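Local atomic coordinates of Dye-decolorizing peroxidase (Irpex lacteus, PDB entry 7D8M), a protein that binds heme b and probably uses it to reduce peroxide while oxidising dyes and other substrates, as DyP-type peroxidases do. Residues 39-44 and 141-146; 256-261 and 268-273; 346-349 and 354-357. One frame throughout, in Å; residues are numbered along the deposited sequence.

Interaction 1. Residues 39-44 and 141-146; sequences KSVLKT and AKFGDA
Val-41 and Phe-143 join the two crossover helices of a ferredoxin-like beta-alpha-beta-beta-alpha-beta unit. Helix 35-49 follows strand 24-32, and helix 129-143 follows strand 120-126. This is the N-terminal alpha+beta unit of the DyP fold. The side chain of Val-41 starts toward the other helix and carries the contact. Its CG1 sits over one face of the Phe-143 ring, displaced toward the rim. The distance from Val-41 CG1 to the ring centroid of Phe-143 is 3.9 Å, at 25° from the ring normal, which makes a CH-pi contact. Val-41 CB lies 3.5 Å from Phe-143 CE1. With CG1 anti to the backbone N (chi1 170°), the second methyl is turned to the backbone of the other helix. The Phe-143 ring is buried and has further aromatic neighbours. It stacks with Phe-38, and its ring also meets that of Trp-147. Leu-42, one residue on from Val-41, packs on Leu-70 and Phe-72 of strand 67-72 and so ties the helix to the sheet. Lys-142 lies at the outer border of the contact. Its CB is 4.1 Å from Val-41 CG1, while its NZ leads away to a salt bridge with Asp-138. Gly-144, with a positive phi of 58°, takes the chain out of the helix. The turn is held by a 3.0 Å bond from Ala-146 N to Phe-143 O, and Ala-146 also has backbone bonds to Asn-33 and Asn-34. The other methyl, Val-41 CG2, rests 3.4 Å from the backbone oxygen Lys-142 O.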
loop_
_atom_site.group_PDB
_atom_site.type_symbol
_atom_site.label_atom_id
_atom_site.label_comp_id
_atom_site.label_asym_id
_atom_site.label_seq_id
_atom_site.Cartn_x
_atom_site.Cartn_y
_atom_site.Cartn_z
ATOM N N LYS A 39 18.859 -8.962 20.303
ATOM C CA LYS A 39 18.971 -7.602 20.824
ATOM C C LYS A 39 20.411 -7.094 20.763
ATOM O O LYS A 39 20.652 -5.924 20.434
ATOM C CB LYS A 39 18.447 -7.550 22.260
ATOM C CG LYS A 39 16.984 -7.952 22.409
ATOM C CD LYS A 39 16.537 -7.951 23.872
ATOM C CE LYS A 39 15.027 -7.725 23.993
ATOM N NZ LYS A 39 14.612 -7.311 25.367
ATOM N N SER A 40 21.384 -7.955 21.081
ATOM C CA SER A 40 22.783 -7.518 21.074
ATOM C C SER A 40 23.193 -6.978 19.712
ATOM O O SER A 40 23.814 -5.907 19.618
ATOM C CB SER A 40 23.699 -8.665 21.499
ATOM O OG SER A 40 23.341 -9.118 22.787
ATOM N N VAL A 41 22.871 -7.717 18.642
ATOM C CA VAL A 41 23.142 -7.238 17.287
ATOM C C VAL A 41 22.440 -5.913 17.052
ATOM O O VAL A 41 23.026 -4.958 16.531
ATOM C CB VAL A 41 22.699 -8.281 16.245
ATOM C CG1 VAL A 41 22.745 -7.675 14.840
ATOM C CG2 VAL A 41 23.549 -9.538 16.333
ATOM N N LEU A 42 21.159 -5.846 17.422
ATOM C CA LEU A 42 20.369 -4.640 17.200
ATOM C C LEU A 42 21.021 -3.423 17.834
ATOM O O LEU A 42 20.990 -2.327 17.260
ATOM C CB LEU A 42 18.971 -4.827 17.781
ATOM C CG LEU A 42 17.855 -5.358 16.902
ATOM C CD1 LEU A 42 16.568 -5.200 17.682
ATOM C CD2 LEU A 42 17.800 -4.580 15.590
ATOM N N LYS A 43 21.615 -3.600 19.022
ATOM C CA LYS A 43 22.127 -2.460 19.778
ATOM C C LYS A 43 23.130 -1.655 18.960
ATOM O O LYS A 43 23.142 -0.420 19.018
ATOM C CB LYS A 43 22.748 -2.937 21.096
ATOM N N THR A 44 23.963 -2.326 18.175
ATOM C CA THR A 44 24.917 -1.617 17.330
ATOM C C THR A 44 24.469 -1.508 15.879
ATOM O O THR A 44 24.784 -0.508 15.221
ATOM C CB THR A 44 26.284 -2.299 17.376
ATOM O OG1 THR A 44 26.102 -3.715 17.281
ATOM C CG2 THR A 44 27.020 -1.970 18.697
ATOM N N ALA A 141 25.155 -12.844 8.640
ATOM C CA ALA A 141 26.434 -13.098 9.296
ATOM C C ALA A 141 26.408 -12.636 10.746
ATOM O O ALA A 141 26.903 -13.340 11.634
ATOM C CB ALA A 141 27.565 -12.401 8.535
ATOM N N LYS A 142 25.816 -11.461 11.003
ATOM C CA LYS A 142 25.801 -10.897 12.347
ATOM C C LYS A 142 24.808 -11.616 13.252
ATOM O O LYS A 142 25.115 -11.882 14.417
ATOM C CB LYS A 142 25.475 -9.405 12.293
ATOM C CG LYS A 142 26.445 -8.550 11.507
ATOM C CD LYS A 142 26.192 -7.081 11.818
ATOM C CE LYS A 142 26.810 -6.152 10.794
ATOM N NZ LYS A 142 28.278 -6.333 10.662
ATOM N N PHE A 143 23.605 -11.927 12.750
ATOM C CA PHE A 143 22.644 -12.623 13.596
ATOM C C PHE A 143 23.033 -14.077 13.797
ATOM O O PHE A 143 22.818 -14.637 14.877
ATOM C CB PHE A 143 21.230 -12.524 12.999
ATOM C CG PHE A 143 20.567 -11.196 13.247
ATOM C CD1 PHE A 143 20.350 -10.745 14.542
ATOM C CD2 PHE A 143 20.167 -10.395 12.185
ATOM C CE1 PHE A 143 19.751 -9.518 14.782
ATOM C CE2 PHE A 143 19.560 -9.172 12.413
ATOM C CZ PHE A 143 19.351 -8.731 13.710
ATOM N N GLY A 144 23.605 -14.708 12.776
ATOM C CA GLY A 144 23.929 -16.123 12.898
ATOM C C GLY A 144 22.696 -16.949 13.213
ATOM O O GLY A 144 21.635 -16.786 12.600
ATOM N N ASP A 145 22.827 -17.841 14.188
ATOM C CA ASP A 145 21.724 -18.706 14.583
ATOM C C ASP A 145 20.658 -17.983 15.398
ATOM O O ASP A 145 19.643 -18.599 15.731
ATOM C CB ASP A 145 22.253 -19.898 15.381
ATOM C CG ASP A 145 23.109 -20.823 14.539
ATOM O OD1 ASP A 145 23.866 -20.313 13.685
ATOM O OD2 ASP A 145 23.029 -22.057 14.730
ATOM N N ALA A 146 20.855 -16.705 15.725
ATOM C CA ALA A 146 19.885 -15.990 16.545
ATOM C C ALA A 146 18.580 -15.711 15.800
ATOM O O ALA A 146 17.573 -15.380 16.436
ATOM C CB ALA A 146 20.496 -14.686 17.050
#

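Interaction 2. Residues 256-261 and 268-273; sequences LGSRMF and APIDLS
Ile-270 reaches across from its loop and lays both branches against Ser-258 and Arg-259 of helix 249-261. Its CD1 lies 3.4 Å from the carbonyl oxygen of Ser-258. The same CD1 is 3.9 Å from Arg-259 CA. The other branch, CG2, touches the serine side chain, 3.6 Å from Ser-258 CB. Ile-270 CG1 stands between its backbone N and carbonyl carbon (chi1 73°), and chi2 of 178° carries CD1 straight on to the helix. The contact is buried van der Waals packing, with no hydrogen bond across it. The polar groups beside it are held elsewhere. Ser-258 OG bonds back to Leu-255 O, one turn earlier. Arg-259 starts out away from the loop, but its bent chain brings CD back to 4.3 Å from Ile-270 CD1. Its guanidinium is held by other loops, NE by Leu-413 O and NH2 by Gln-304 O. The loop 268-273 is shaped by a turn. Pro-269 O accepts from both Leu-272 N and Ser-273 N, each at 3.0 Å. A backbone bond between Ile-270 and Gly-262 ties the loop to the residue just past the helix. Asp-271 OD1 bonds to His-295 NE2. Farther out lies the heme. The side chain of Ile-270 is about 5 Å from that of heme-binding Arg-263 and about 10 Å from the heme itself. Phe-261 touches the heme and stacks on Tyr-170. Met-260 and Phe-261 have backbone bonds to His-312 and Ile-313. The contact is thus second-shell packing behind the heme pocket of a DyP-type peroxidase, next to the segment bearing the axial histidine, His-312.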
loop_
_atom_site.group_PDB
_atom_site.type_symbol
_atom_site.label_atom_id
_atom_site.label_comp_id
_atom_site.label_asym_id
_atom_site.label_seq_id
_atom_site.Cartn_x
_atom_site.Cartn_y
_atom_site.Cartn_z
ATOM N N LEU A 256 -12.387 1.064 -20.366
ATOM C CA LEU A 256 -12.904 0.257 -19.269
ATOM C C LEU A 256 -11.879 0.136 -18.145
ATOM O O LEU A 256 -12.222 0.277 -16.966
ATOM C CB LEU A 256 -13.316 -1.126 -19.775
ATOM C CG LEU A 256 -13.830 -2.045 -18.663
ATOM C CD1 LEU A 256 -15.056 -1.432 -17.971
ATOM C CD2 LEU A 256 -14.152 -3.440 -19.187
ATOM N N GLY A 257 -10.615 -0.116 -18.490
ATOM C CA GLY A 257 -9.572 -0.151 -17.468
ATOM C C GLY A 257 -9.462 1.148 -16.689
ATOM O O GLY A 257 -9.292 1.139 -15.466
ATOM N N SER A 258 -9.553 2.288 -17.387
ATOM C CA SER A 258 -9.513 3.573 -16.699
ATOM C C SER A 258 -10.707 3.736 -15.766
ATOM O O SER A 258 -10.580 4.348 -14.701
ATOM C CB SER A 258 -9.464 4.720 -17.712
ATOM O OG SER A 258 -10.763 4.987 -18.228
ATOM N N ARG A 259 -11.862 3.180 -16.133
ATOM C CA ARG A 259 -13.031 3.254 -15.264
ATOM C C ARG A 259 -12.883 2.366 -14.032
ATOM O O ARG A 259 -13.367 2.726 -12.953
ATOM C CB ARG A 259 -14.296 2.874 -16.043
ATOM C CG ARG A 259 -14.542 3.734 -17.273
ATOM C CD ARG A 259 -15.339 4.970 -16.949
ATOM N NE ARG A 259 -16.694 4.685 -16.481
ATOM C CZ ARG A 259 -17.510 5.627 -16.011
ATOM N NH1 ARG A 259 -17.086 6.885 -15.959
ATOM N NH2 ARG A 259 -18.742 5.325 -15.593
ATOM N N MET A 260 -12.216 1.218 -14.162
ATOM C CA MET A 260 -11.985 0.368 -12.993
ATOM C C MET A 260 -11.047 1.029 -11.990
ATOM O O MET A 260 -11.258 0.927 -10.773
ATOM C CB MET A 260 -11.425 -0.987 -13.429
ATOM C CG MET A 260 -12.412 -1.797 -14.249
ATOM S SD MET A 260 -11.631 -3.156 -15.117
ATOM C CE MET A 260 -11.560 -4.376 -13.827
ATOM N N PHE A 261 -10.002 1.698 -12.476
ATOM C CA PHE A 261 -8.984 2.252 -11.592
ATOM C C PHE A 261 -9.315 3.662 -11.124
ATOM O O PHE A 261 -9.054 4.000 -9.966
ATOM C CB PHE A 261 -7.618 2.246 -12.288
ATOM C CG PHE A 261 -6.903 0.934 -12.190
ATOM C CD1 PHE A 261 -6.143 0.625 -11.073
ATOM C CD2 PHE A 261 -7.022 -0.007 -13.204
ATOM C CE1 PHE A 261 -5.497 -0.598 -10.967
ATOM C CE2 PHE A 261 -6.391 -1.230 -13.112
ATOM C CZ PHE A 261 -5.620 -1.528 -11.994
ATOM N N ALA A 268 -3.281 9.923 -15.708
ATOM C CA ALA A 268 -4.289 10.964 -15.882
ATOM C C ALA A 268 -5.567 10.556 -15.168
ATOM O O ALA A 268 -6.106 9.480 -15.457
ATOM C CB ALA A 268 -4.575 11.204 -17.361
ATOM N N PRO A 269 -6.082 11.366 -14.244
ATOM C CA PRO A 269 -7.301 10.979 -13.527
ATOM C C PRO A 269 -8.515 11.125 -14.430
ATOM O O PRO A 269 -8.706 12.159 -15.076
ATOM C CB PRO A 269 -7.344 11.954 -12.344
ATOM C CG PRO A 269 -6.628 13.159 -12.830
ATOM C CD PRO A 269 -5.566 12.674 -13.804
ATOM N N ILE A 270 -9.336 10.073 -14.482
ATOM C CA ILE A 270 -10.473 10.112 -15.385
ATOM C C ILE A 270 -11.477 11.171 -14.965
ATOM O O ILE A 270 -12.268 11.616 -15.799
ATOM C CB ILE A 270 -11.146 8.733 -15.513
ATOM C CG1 ILE A 270 -11.935 8.374 -14.253
ATOM C CG2 ILE A 270 -10.108 7.685 -15.849
ATOM C CD1 ILE A 270 -12.673 7.034 -14.358
ATOM N N ASP A 271 -11.454 11.605 -13.701
ATOM C CA ASP A 271 -12.356 12.666 -13.263
ATOM C C ASP A 271 -12.047 13.990 -13.952
ATOM O O ASP A 271 -12.931 14.849 -14.076
ATOM C CB ASP A 271 -12.270 12.836 -11.746
ATOM C CG ASP A 271 -13.314 13.795 -11.208
ATOM O OD1 ASP A 271 -14.516 13.591 -11.482
ATOM O OD2 ASP A 271 -12.934 14.763 -10.518
ATOM N N LEU A 272 -10.803 14.175 -14.394
ATOM C CA LEU A 272 -10.419 15.356 -15.149
ATOM C C LEU A 272 -10.375 15.111 -16.653
ATOM O O LEU A 272 -10.526 16.066 -17.418
ATOM C CB LEU A 272 -9.047 15.864 -14.688
ATOM C CG LEU A 272 -8.904 16.333 -13.237
ATOM C CD1 LEU A 272 -7.471 16.833 -12.953
ATOM C CD2 LEU A 272 -9.940 17.398 -12.907
ATOM N N SER A 273 -10.185 13.863 -17.091
ATOM C CA SER A 273 -10.049 13.530 -18.512
ATOM C C SER A 273 -10.778 12.217 -18.777
ATOM O O SER A 273 -10.155 11.164 -18.953
ATOM C CB SER A 273 -8.569 13.439 -18.902
ATOM O OG SER A 273 -8.412 13.253 -20.301
#

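Interaction 3. Residues 346-349 and 354-357; sequences DYEA and TTID
Glu-348 OE2 is gripped by two successive backbone amides, Thr-355 N and Ile-356 N. The contact belongs to the connection between neighbouring strands 334-340 and 359-366 of the second four-stranded antiparallel sheet, where helix 346-351 is followed by a loop. The bond from Thr-355 N to Glu-348 OE2 is 2.8 Å and fairly straight, at 160°. It comes in on the anti side, close to the carboxylate plane. The bond from Ile-356 N to the same OE2 is 3.1 Å and more bent, at 144°. It comes from above the plane, 46° out of it. The glutamate chain is extended beyond CG, which carries the carboxylate from the helix to the loop. Its other oxygen, OE1, forms a salt bridge with Arg-358 and accepts a bond from Thr-345 N, just before the helix. Both oxygens are therefore held, and these bonds probably favour the charged form. Thr-354 turns its OG1 to Glu-230. Side chains of the loop pack along the glutamate. Thr-355 OG1 is 3.4 Å from Glu-348 CG, and Ile-356 CD1 is 4.0 Å from Glu-348 OE1. At the exposed border, Thr-355 CG2 meets the Tyr-347 ring obliquely, 4.2 Å from Tyr-347 CD1.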
loop_
_atom_site.group_PDB
_atom_site.type_symbol
_atom_site.label_atom_id
_atom_site.label_comp_id
_atom_site.label_asym_id
_atom_site.label_seq_id
_atom_site.Cartn_x
_atom_site.Cartn_y
_atom_site.Cartn_z
ATOM N N ASP A 346 6.112 -12.962 -23.978
ATOM C CA ASP A 346 5.323 -13.133 -25.199
ATOM C C ASP A 346 4.336 -14.290 -25.063
ATOM O O ASP A 346 3.176 -14.169 -25.472
ATOM C CB ASP A 346 6.239 -13.351 -26.405
ATOM C CG ASP A 346 7.028 -12.107 -26.773
ATOM O OD1 ASP A 346 6.736 -11.034 -26.216
ATOM O OD2 ASP A 346 7.953 -12.201 -27.612
ATOM N N TYR A 347 4.769 -15.409 -24.464
ATOM C CA TYR A 347 3.890 -16.568 -24.318
ATOM C C TYR A 347 2.681 -16.232 -23.457
ATOM O O TYR A 347 1.541 -16.570 -23.802
ATOM C CB TYR A 347 4.652 -17.764 -23.716
ATOM C CG TYR A 347 3.785 -19.009 -23.636
ATOM C CD1 TYR A 347 2.953 -19.235 -22.545
ATOM C CD2 TYR A 347 3.771 -19.942 -24.673
ATOM C CE1 TYR A 347 2.127 -20.354 -22.484
ATOM C CE2 TYR A 347 2.956 -21.070 -24.614
ATOM C CZ TYR A 347 2.136 -21.268 -23.521
ATOM O OH TYR A 347 1.316 -22.377 -23.456
ATOM N N GLU A 348 2.915 -15.582 -22.318
ATOM C CA GLU A 348 1.814 -15.227 -21.433
ATOM C C GLU A 348 0.822 -14.316 -22.137
ATOM O O GLU A 348 -0.391 -14.525 -22.056
ATOM C CB GLU A 348 2.355 -14.552 -20.178
ATOM C CG GLU A 348 3.159 -15.484 -19.299
ATOM C CD GLU A 348 3.756 -14.747 -18.127
ATOM O OE1 GLU A 348 4.656 -13.920 -18.382
ATOM O OE2 GLU A 348 3.308 -14.973 -16.975
ATOM N N ALA A 349 1.324 -13.300 -22.834
ATOM C CA ALA A 349 0.441 -12.380 -23.536
ATOM C C ALA A 349 -0.347 -13.106 -24.621
ATOM O O ALA A 349 -1.575 -12.993 -24.683
ATOM C CB ALA A 349 1.253 -11.225 -24.117
ATOM N N THR A 354 -1.290 -16.327 -17.221
ATOM C CA THR A 354 -0.114 -16.101 -16.395
ATOM C C THR A 354 0.643 -17.415 -16.192
ATOM O O THR A 354 0.042 -18.436 -15.846
ATOM C CB THR A 354 -0.531 -15.527 -15.040
ATOM O OG1 THR A 354 -1.034 -14.197 -15.197
ATOM C CG2 THR A 354 0.668 -15.503 -14.077
ATOM N N THR A 355 1.958 -17.389 -16.403
ATOM C CA THR A 355 2.823 -18.513 -16.044
ATOM C C THR A 355 3.870 -18.176 -14.988
ATOM O O THR A 355 4.457 -19.100 -14.413
ATOM C CB THR A 355 3.542 -19.074 -17.287
ATOM O OG1 THR A 355 4.517 -18.134 -17.759
ATOM C CG2 THR A 355 2.542 -19.345 -18.412
ATOM N N ILE A 356 4.114 -16.896 -14.703
ATOM C CA ILE A 356 5.160 -16.472 -13.779
ATOM C C ILE A 356 4.527 -15.644 -12.672
ATOM O O ILE A 356 3.608 -14.856 -12.924
ATOM C CB ILE A 356 6.256 -15.660 -14.498
ATOM C CG1 ILE A 356 6.823 -16.441 -15.682
ATOM C CG2 ILE A 356 7.378 -15.285 -13.534
ATOM C CD1 ILE A 356 7.749 -15.592 -16.567
ATOM N N ASP A 357 5.014 -15.827 -11.449
ATOM C CA ASP A 357 4.544 -15.033 -10.321
ATOM C C ASP A 357 5.066 -13.607 -10.452
ATOM O O ASP A 357 6.264 -13.381 -10.648
ATOM C CB ASP A 357 5.000 -15.676 -9.004
ATOM C CG ASP A 357 4.424 -14.996 -7.775
ATOM O OD1 ASP A 357 3.446 -14.237 -7.913
ATOM O OD2 ASP A 357 4.951 -15.212 -6.657
#

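In the fold
The three contacts come one after another along the chain and do not touch. Interaction 1 joins helices of the N-terminal ferredoxin-like unit, at one end of the molecule. Interactions 2 and 3 belong to connections within the second alpha+beta unit, whose sheet repeats the same strand order. Interaction 2 lies in the long excursion between strands 217-226 and 334-340, and interaction 3 in the next link, to strand 359-366. Their centres are about 26 Å apart, and both have residues packed on helix 228-237. Interaction 1 is centred about 48 Å from interaction 2 and about 41 Å from interaction 3. Interaction 2 borders the heme pocket, whereas interactions 1 and 3 lie away from the annotated sites.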